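Local coordinates for protein alpha-1,4-endofucoidanase (Mariniflexile fucanivorans, PDB 6DLH) that hydrolyses internal alpha-1,4-fucosidic linkages of fucoidan as a retaining GH107 enzyme, its catalytic domain followed by calcium-binding immunoglobulin-like domains, at residues 558-561 / 565-568; 579-582 / 586-589; 604-609 / 613-618. One frame throughout, in Å; residues are numbered along the deposited sequence.

Contact 1: residues 558-561 / 565-568; sequences FYDF and VLTI. With CA (calcium ion), chain G.
Ile568 lays its terminal methyl over one face of the Phe558 ring, CD1 standing 3.6 Å from the ring centroid and 25° off the normal, a CH-pi contact displaced toward the rim. Leu566 meets the same ring at its edge and in its plane, CD1 lying 3.6 Å from Phe558 CD1. The other leucine methyl, CD2, reaches Asp560, 3.8 Å from OD2, so one branched side chain serves both the aromatic and the carboxylate. With chi1 at 62°, Phe558 CG sits between its backbone N and carbonyl carbon, which swings the ring toward the 565-568 segment. A flat, apolar ring suits this buried place, and an alanine here would probably leave the methyls of Ile568 and Leu566 facing a gap. Asp560 takes a different first torsion, CG anti to the backbone N (chi1 -175°), and gives OD2 to the calcium ion at 2.5 Å. Gly528, Glu562, Asp564 and Asp609 complete the protein's share of the site, while Val607 of the neighbouring strand packs on both Phe558 and Leu566. The arrangement is a calcium-binding loop closing one end of an immunoglobulin-like beta-sandwich, its aliphatic and aromatic residues continuing the core up to the metal.

Contact 2: residues 579-582 / 586-589; sequences LTQN and TWRL
Strands 579-581 and 586-589 run antiparallel at 154°, their axes approaching to 4.7 Å, with Thr580 and Arg588 forming the hydrogen-bonded pair between two non-hydrogen-bonded ones, Leu579 with Leu589 and Gln581 with Trp587. Thr580 N donates to Arg588 O at 3.0 Å, and Arg588 N returns the bond to Thr580 O. Nearer the turn, Asn582 N donates to Thr586 O at 2.8 Å.

The indole of Trp587 lies across the first strand. Gln581 spreads over one face: its CB is 3.6 Å from the centroid of the six-membered ring, almost on the normal, and the amide beyond stacks with its plane 15° from that of the ring, CD 3.4 Å from Trp587 CZ2. CG anti to the backbone N (chi1 -175°) and an extended chain beyond it carry the glutamine along the indole, its methylenes over the ring and its amide at the far end, while a bond from NE2 to Ser583 O fixes how the amide is turned. Leu579 adds its branch beside the indole, CD1 3.7 Å from Trp587 CE3, and the same methyl touches Leu589 CD2. The indole N-H of Trp587 is enclosed here without a modelled acceptor.

Polar residues occupy the other face. Thr580 and Arg588 point the same way side by side, and a water 2.8 Å from Thr580 OG1 donates to Arg588 O, giving that carbonyl a second donor. Arg588 NH2 reaches Tyr548 O, and Thr586 OG1 bonds to Arg64 NE of the catalytic part of the chain. This is a beta hairpin that gives a three-stranded sheet of the immunoglobulin-like domain its middle strand and one edge, its tryptophan turned inward against strand 567-572.

Contact 3: residues 604-609 / 613-618; sequences TFNVSD and SSDTEI. With CA (calcium ion), chain G.
This beta hairpin supplies the two central strands of a four-stranded sheet in the immunoglobulin-like domain, and its first strand runs out into a calcium site. Val607 and Ser614 face each other as a hydrogen-bonded pair, as do Phe605 and Thr616, while the alternating residues form non-hydrogen-bonded pairs; the strands run antiparallel, their directions 151° apart. Two reciprocal pairs of backbone bonds hold the strands together. Val607 N gives the straightest of the four, 3.1 Å to Ser614 O with 173° at the hydrogen, and that carbonyl also receives Trp532 NE1.

On the face of Phe605, Val607, Ser614 and Thr616, which looks into the sandwich, the phenyl ring and Ile618 cross at about a right angle, with Phe605 CD1 3.3 Å from Ile618 CG1. The aromatic suits this place by its breadth: besides isoleucine, it reaches Trp532, Ile568 and Leu577. Val607 brings CG1 to 3.8 Å from Ser614 OG. The hydroxyl of this small serine is hydrogen-bonded to Pro530 O, which is consistent with its place beside the valine; Thr616 OG1 similarly bonds to Ser534 O.

Polar and short side chains line the other face. Asn606 leans across toward the second strand, CG anti to its backbone N (chi1 -177°), with its CB 3.4 Å from Asp615 OD1. Thr604 lays its methyl CG2 near Asp615 CB, while its OG1 is bound to Ser572 OG. Near the turn Ser608 and Ser613 have their CA atoms 4.2 Å apart, a closeness to which their small side chains are suited.

Just beyond, Asp609 leaves the strand and divides its carboxylate: OD1 accepts from the backbone N-H groups of Ile611 and Leu612, which probably steadies the turn, while OD2 binds the calcium ion at 2.3 Å.

Contacts 1 and 3 share one calcium ion and one of its waters: Asp560 OD2 and Asp609 OD2 are 3.1 Å apart, a closeness of like charges that the metal probably compensates. Their strands are also neighbours in one sheet, where Thr567 O and Ser608 N stand 2.9 Å apart, a probable hydrogen bond. Contact 2 belongs to the facing sheet. Its indole packs against contact 1, Trp587 CZ3 lying 3.3 Å from Ile568 O, and Leu589 CD2 meets Phe605 CZ of contact 3 at 3.7 Å. The hydrophobic core thus joins all three, their centres 10 to 14 Å apart, with calcium at one end of the immunoglobulin-like domain.

Contact 1: residues 558-561 / 565-568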
loop_
_atom_site.group_PDB
_atom_site.type_symbol
_atom_site.label_atom_id
_atom_site.label_comp_id
_atom_site.label_asym_id
_atom_site.label_seq_id
_atom_site.Cartn_x
_atom_site.Cartn_y
_atom_site.Cartn_z
ATOM N N PHE A 558 -8.046 1.463 -21.421
ATOM C CA PHE A 558 -9.440 1.530 -21.832
ATOM C C PHE A 558 -10.078 2.758 -21.187
ATOM O O PHE A 558 -9.556 3.273 -20.200
ATOM C CB PHE A 558 -10.155 0.218 -21.498
ATOM C CG PHE A 558 -10.199 -0.115 -20.025
ATOM C CD1 PHE A 558 -11.279 0.271 -19.239
ATOM C CD2 PHE A 558 -9.155 -0.798 -19.419
ATOM C CE1 PHE A 558 -11.311 -0.021 -17.884
ATOM C CE2 PHE A 558 -9.186 -1.085 -18.063
ATOM C CZ PHE A 558 -10.266 -0.699 -17.299
ATOM N N TYR A 559 -11.199 3.234 -21.738
ATOM C CA TYR A 559 -11.781 4.465 -21.224
ATOM C C TYR A 559 -13.229 4.641 -21.683
ATOM O O TYR A 559 -13.646 4.057 -22.678
ATOM C CB TYR A 559 -10.906 5.669 -21.591
ATOM C CG TYR A 559 -11.368 6.974 -20.998
ATOM C CD1 TYR A 559 -11.205 7.246 -19.645
ATOM C CD2 TYR A 559 -11.983 7.938 -21.786
ATOM C CE1 TYR A 559 -11.629 8.447 -19.096
ATOM C CE2 TYR A 559 -12.417 9.140 -21.247
ATOM C CZ TYR A 559 -12.239 9.396 -19.899
ATOM O OH TYR A 559 -12.662 10.582 -19.369
ATOM N N ASP A 560 -13.978 5.468 -20.938
ATOM C CA ASP A 560 -15.376 5.758 -21.218
ATOM C C ASP A 560 -15.626 7.250 -21.023
ATOM O O ASP A 560 -15.358 7.800 -19.952
ATOM C CB ASP A 560 -16.316 4.920 -20.346
ATOM C CG ASP A 560 -17.784 5.116 -20.690
ATOM O OD1 ASP A 560 -18.345 6.200 -20.363
ATOM O OD2 ASP A 560 -18.360 4.202 -21.296
ATOM N N PHE A 561 -16.180 7.893 -22.056
ATOM C CA PHE A 561 -16.194 9.349 -22.089
ATOM C C PHE A 561 -17.333 9.914 -21.250
ATOM O O PHE A 561 -17.396 11.125 -21.055
ATOM C CB PHE A 561 -16.182 9.881 -23.526
ATOM C CG PHE A 561 -14.803 9.919 -24.131
ATOM C CD1 PHE A 561 -14.286 8.812 -24.788
ATOM C CD2 PHE A 561 -14.011 11.054 -24.017
ATOM C CE1 PHE A 561 -13.007 8.842 -25.325
ATOM C CE2 PHE A 561 -12.734 11.085 -24.559
ATOM C CZ PHE A 561 -12.235 9.976 -25.209
ATOM N N VAL A 565 -19.392 3.099 -15.312
ATOM C CA VAL A 565 -18.738 1.944 -14.711
ATOM C C VAL A 565 -18.565 0.866 -15.781
ATOM O O VAL A 565 -19.494 0.593 -16.539
ATOM C CB VAL A 565 -19.509 1.427 -13.471
ATOM C CG1 VAL A 565 -20.985 1.169 -13.746
ATOM C CG2 VAL A 565 -18.858 0.197 -12.848
ATOM N N LEU A 566 -17.373 0.253 -15.816
ATOM C CA LEU A 566 -16.991 -0.636 -16.904
ATOM C C LEU A 566 -16.720 -2.045 -16.392
ATOM O O LEU A 566 -16.262 -2.226 -15.267
ATOM C CB LEU A 566 -15.745 -0.081 -17.608
ATOM C CG LEU A 566 -15.879 1.324 -18.195
ATOM C CD1 LEU A 566 -14.590 1.742 -18.883
ATOM C CD2 LEU A 566 -17.056 1.405 -19.161
ATOM N N THR A 567 -16.986 -3.026 -17.261
ATOM C CA THR A 567 -16.674 -4.429 -17.038
ATOM C C THR A 567 -15.815 -4.926 -18.198
ATOM O O THR A 567 -16.122 -4.655 -19.360
ATOM C CB THR A 567 -17.956 -5.270 -16.959
ATOM O OG1 THR A 567 -18.831 -4.646 -16.017
ATOM C CG2 THR A 567 -17.708 -6.720 -16.599
ATOM N N ILE A 568 -14.745 -5.657 -17.858
ATOM C CA ILE A 568 -13.879 -6.290 -18.837
ATOM C C ILE A 568 -14.086 -7.794 -18.757
ATOM O O ILE A 568 -14.192 -8.352 -17.668
ATOM C CB ILE A 568 -12.401 -5.913 -18.605
ATOM C CG1 ILE A 568 -12.187 -4.401 -18.700
ATOM C CG2 ILE A 568 -11.489 -6.677 -19.558
ATOM C CD1 ILE A 568 -10.807 -3.969 -18.304
HETATM CA CA CA G . -20.516 5.225 -22.084
HETATM O O HOH W 1 -22.956 5.321 -22.905
#

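Contact 2: residues 579-582 / 586-589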
loop_
_atom_site.group_PDB
_atom_site.type_symbol
_atom_site.label_atom_id
_atom_site.label_comp_id
_atom_site.label_asym_id
_atom_site.label_seq_id
_atom_site.Cartn_x
_atom_site.Cartn_y
_atom_site.Cartn_z
ATOM N N LEU A 579 -8.251 -13.309 -15.743
ATOM C CA LEU A 579 -8.604 -11.917 -15.522
ATOM C C LEU A 579 -9.342 -11.797 -14.189
ATOM O O LEU A 579 -10.246 -12.583 -13.905
ATOM C CB LEU A 579 -9.488 -11.433 -16.679
ATOM C CG LEU A 579 -10.155 -10.069 -16.482
ATOM C CD1 LEU A 579 -9.164 -8.934 -16.695
ATOM C CD2 LEU A 579 -11.360 -9.903 -17.402
ATOM N N THR A 580 -8.948 -10.806 -13.378
ATOM C CA THR A 580 -9.658 -10.485 -12.149
ATOM C C THR A 580 -9.687 -8.967 -11.977
ATOM O O THR A 580 -8.788 -8.262 -12.429
ATOM C CB THR A 580 -9.072 -11.227 -10.937
ATOM O OG1 THR A 580 -7.662 -11.016 -10.906
ATOM C CG2 THR A 580 -9.328 -12.720 -10.950
ATOM N N GLN A 581 -10.739 -8.476 -11.320
ATOM C CA GLN A 581 -10.896 -7.054 -11.070
ATOM C C GLN A 581 -10.282 -6.710 -9.715
ATOM O O GLN A 581 -10.600 -7.347 -8.718
ATOM C CB GLN A 581 -12.379 -6.691 -11.119
ATOM C CG GLN A 581 -12.630 -5.198 -10.975
ATOM C CD GLN A 581 -14.066 -4.825 -11.243
ATOM O OE1 GLN A 581 -14.961 -5.667 -11.215
ATOM N NE2 GLN A 581 -14.294 -3.548 -11.505
ATOM N N ASN A 582 -9.401 -5.701 -9.693
ATOM C CA ASN A 582 -8.781 -5.241 -8.459
ATOM C C ASN A 582 -9.579 -4.065 -7.901
ATOM O O ASN A 582 -9.632 -3.880 -6.688
ATOM C CB ASN A 582 -7.303 -4.871 -8.642
ATOM C CG ASN A 582 -6.361 -6.058 -8.731
ATOM O OD1 ASN A 582 -6.776 -7.210 -8.607
ATOM N ND2 ASN A 582 -5.080 -5.786 -8.937
ATOM N N THR A 586 -9.175 -0.806 -12.241
ATOM C CA THR A 586 -7.971 -1.619 -12.309
ATOM C C THR A 586 -8.321 -3.102 -12.402
ATOM O O THR A 586 -9.013 -3.648 -11.540
ATOM C CB THR A 586 -7.027 -1.319 -11.132
ATOM O OG1 THR A 586 -6.732 0.080 -11.071
ATOM C CG2 THR A 586 -5.731 -2.093 -11.213
ATOM N N TRP A 587 -7.805 -3.748 -13.453
ATOM C CA TRP A 587 -7.954 -5.180 -13.650
ATOM C C TRP A 587 -6.570 -5.804 -13.765
ATOM O O TRP A 587 -5.609 -5.129 -14.127
ATOM C CB TRP A 587 -8.808 -5.480 -14.890
ATOM C CG TRP A 587 -10.202 -4.939 -14.818
ATOM C CD1 TRP A 587 -10.578 -3.623 -14.796
ATOM C CD2 TRP A 587 -11.420 -5.701 -14.769
ATOM N NE1 TRP A 587 -11.942 -3.515 -14.737
ATOM C CE2 TRP A 587 -12.486 -4.774 -14.714
ATOM C CE3 TRP A 587 -11.714 -7.068 -14.751
ATOM C CZ2 TRP A 587 -13.820 -5.177 -14.650
ATOM C CZ3 TRP A 587 -13.033 -7.464 -14.689
ATOM C CH2 TRP A 587 -14.071 -6.531 -14.644
ATOM N N ARG A 588 -6.494 -7.103 -13.472
ATOM C CA ARG A 588 -5.226 -7.809 -13.410
ATOM C C ARG A 588 -5.296 -9.063 -14.276
ATOM O O ARG A 588 -6.245 -9.835 -14.169
ATOM C CB ARG A 588 -4.919 -8.174 -11.953
ATOM C CG ARG A 588 -3.851 -9.242 -11.770
ATOM C CD ARG A 588 -2.451 -8.678 -11.600
ATOM N NE ARG A 588 -1.442 -9.730 -11.651
ATOM C CZ ARG A 588 -0.963 -10.381 -10.596
ATOM N NH1 ARG A 588 -1.396 -10.084 -9.381
ATOM N NH2 ARG A 588 -0.055 -11.327 -10.764
ATOM N N LEU A 589 -4.270 -9.247 -15.117
ATOM C CA LEU A 589 -4.065 -10.476 -15.869
ATOM C C LEU A 589 -3.003 -11.311 -15.167
ATOM O O LEU A 589 -1.907 -10.831 -14.888
ATOM C CB LEU A 589 -3.608 -10.150 -17.296
ATOM C CG LEU A 589 -4.605 -9.393 -18.170
ATOM C CD1 LEU A 589 -3.956 -9.003 -19.486
ATOM C CD2 LEU A 589 -5.856 -10.225 -18.420
HETATM O O HOH W 2 -5.990 -12.158 -12.788
#

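Contact 3: residues 604-609 / 613-618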
loop_
_atom_site.group_PDB
_atom_site.type_symbol
_atom_site.label_atom_id
_atom_site.label_comp_id
_atom_site.label_asym_id
_atom_site.label_seq_id
_atom_site.Cartn_x
_atom_site.Cartn_y
_atom_site.Cartn_z
ATOM N N THR A 604 -9.153 -12.184 -27.120
ATOM C CA THR A 604 -10.113 -11.105 -27.293
ATOM C C THR A 604 -10.564 -10.596 -25.924
ATOM O O THR A 604 -10.847 -11.394 -25.033
ATOM C CB THR A 604 -11.306 -11.521 -28.168
ATOM O OG1 THR A 604 -10.810 -11.925 -29.444
ATOM C CG2 THR A 604 -12.319 -10.413 -28.374
ATOM N N PHE A 605 -10.650 -9.265 -25.786
ATOM C CA PHE A 605 -11.127 -8.643 -24.562
ATOM C C PHE A 605 -12.256 -7.656 -24.861
ATOM O O PHE A 605 -12.133 -6.791 -25.730
ATOM C CB PHE A 605 -9.957 -8.064 -23.756
ATOM C CG PHE A 605 -9.220 -9.087 -22.927
ATOM C CD1 PHE A 605 -8.224 -9.880 -23.486
ATOM C CD2 PHE A 605 -9.535 -9.279 -21.587
ATOM C CE1 PHE A 605 -7.557 -10.832 -22.727
ATOM C CE2 PHE A 605 -8.866 -10.231 -20.827
ATOM C CZ PHE A 605 -7.885 -11.011 -21.401
ATOM N N ASN A 606 -13.369 -7.807 -24.137
ATOM C CA ASN A 606 -14.494 -6.892 -24.256
ATOM C C ASN A 606 -14.464 -5.902 -23.094
ATOM O O ASN A 606 -14.221 -6.296 -21.959
ATOM C CB ASN A 606 -15.837 -7.629 -24.310
ATOM C CG ASN A 606 -17.011 -6.692 -24.512
ATOM O OD1 ASN A 606 -17.320 -6.301 -25.639
ATOM N ND2 ASN A 606 -17.671 -6.321 -23.427
ATOM N N VAL A 607 -14.711 -4.623 -23.393
ATOM C CA VAL A 607 -14.981 -3.616 -22.382
ATOM C C VAL A 607 -16.397 -3.092 -22.613
ATOM O O VAL A 607 -16.719 -2.669 -23.722
ATOM C CB VAL A 607 -13.931 -2.484 -22.392
ATOM C CG1 VAL A 607 -13.883 -1.745 -23.722
ATOM C CG2 VAL A 607 -14.130 -1.502 -21.244
ATOM N N SER A 608 -17.226 -3.118 -21.557
ATOM C CA SER A 608 -18.632 -2.755 -21.668
ATOM C C SER A 608 -19.005 -1.719 -20.609
ATOM O O SER A 608 -18.379 -1.669 -19.551
ATOM C CB SER A 608 -19.498 -3.983 -21.563
ATOM O OG SER A 608 -20.834 -3.616 -21.253
ATOM N N ASP A 609 -20.023 -0.898 -20.896
ATOM C CA ASP A 609 -20.578 -0.005 -19.889
ATOM C C ASP A 609 -21.979 -0.470 -19.492
ATOM O O ASP A 609 -22.741 0.282 -18.878
ATOM C CB ASP A 609 -20.501 1.476 -20.293
ATOM C CG ASP A 609 -21.381 1.881 -21.467
ATOM O OD1 ASP A 609 -22.281 1.077 -21.837
ATOM O OD2 ASP A 609 -21.158 3.005 -22.013
ATOM N N SER A 613 -20.390 -1.656 -26.022
ATOM C CA SER A 613 -19.094 -2.271 -25.777
ATOM C C SER A 613 -18.229 -2.241 -27.040
ATOM O O SER A 613 -18.688 -1.805 -28.092
ATOM C CB SER A 613 -19.257 -3.667 -25.252
ATOM O OG SER A 613 -19.861 -4.503 -26.219
ATOM N N SER A 614 -16.970 -2.692 -26.906
ATOM C CA SER A 614 -16.014 -2.799 -27.998
ATOM C C SER A 614 -14.917 -3.798 -27.637
ATOM O O SER A 614 -14.625 -4.002 -26.463
ATOM C CB SER A 614 -15.440 -1.448 -28.380
ATOM O OG SER A 614 -14.616 -0.915 -27.353
ATOM N N ASP A 615 -14.314 -4.417 -28.656
ATOM C CA ASP A 615 -13.330 -5.466 -28.445
ATOM C C ASP A 615 -11.937 -4.961 -28.818
ATOM O O ASP A 615 -11.790 -3.929 -29.474
ATOM C CB ASP A 615 -13.673 -6.734 -29.234
ATOM C CG ASP A 615 -15.032 -7.331 -28.906
ATOM O OD1 ASP A 615 -15.390 -7.383 -27.708
ATOM O OD2 ASP A 615 -15.724 -7.751 -29.854
ATOM N N THR A 616 -10.921 -5.691 -28.347
ATOM C CA THR A 616 -9.557 -5.558 -28.827
ATOM C C THR A 616 -8.889 -6.929 -28.788
ATOM O O THR A 616 -9.419 -7.864 -28.193
ATOM C CB THR A 616 -8.757 -4.513 -28.039
ATOM O OG1 THR A 616 -7.606 -4.202 -28.824
ATOM C CG2 THR A 616 -8.319 -4.998 -26.674
ATOM N N GLU A 617 -7.727 -7.028 -29.437
ATOM C CA GLU A 617 -6.931 -8.243 -29.419
ATOM C C GLU A 617 -5.728 -7.992 -28.517
ATOM O O GLU A 617 -5.040 -6.984 -28.675
ATOM C CB GLU A 617 -6.519 -8.641 -30.840
ATOM C CG GLU A 617 -5.499 -9.770 -30.883
ATOM C CD GLU A 617 -4.867 -10.089 -32.233
ATOM O OE1 GLU A 617 -5.094 -9.327 -33.210
ATOM O OE2 GLU A 617 -4.136 -11.104 -32.307
ATOM N N ILE A 618 -5.515 -8.907 -27.560
ATOM C CA ILE A 618 -4.385 -8.843 -26.648
ATOM C C ILE A 618 -3.378 -9.908 -27.067
ATOM O O ILE A 618 -3.745 -11.063 -27.257
ATOM C CB ILE A 618 -4.841 -9.023 -25.182
ATOM C CG1 ILE A 618 -5.890 -7.987 -24.760
ATOM C CG2 ILE A 618 -3.653 -9.063 -24.233
ATOM C CD1 ILE A 618 -5.334 -6.657 -24.316
HETATM CA CA CA G . -20.516 5.225 -22.084
HETATM O O HOH W 1 -22.956 5.321 -22.905
#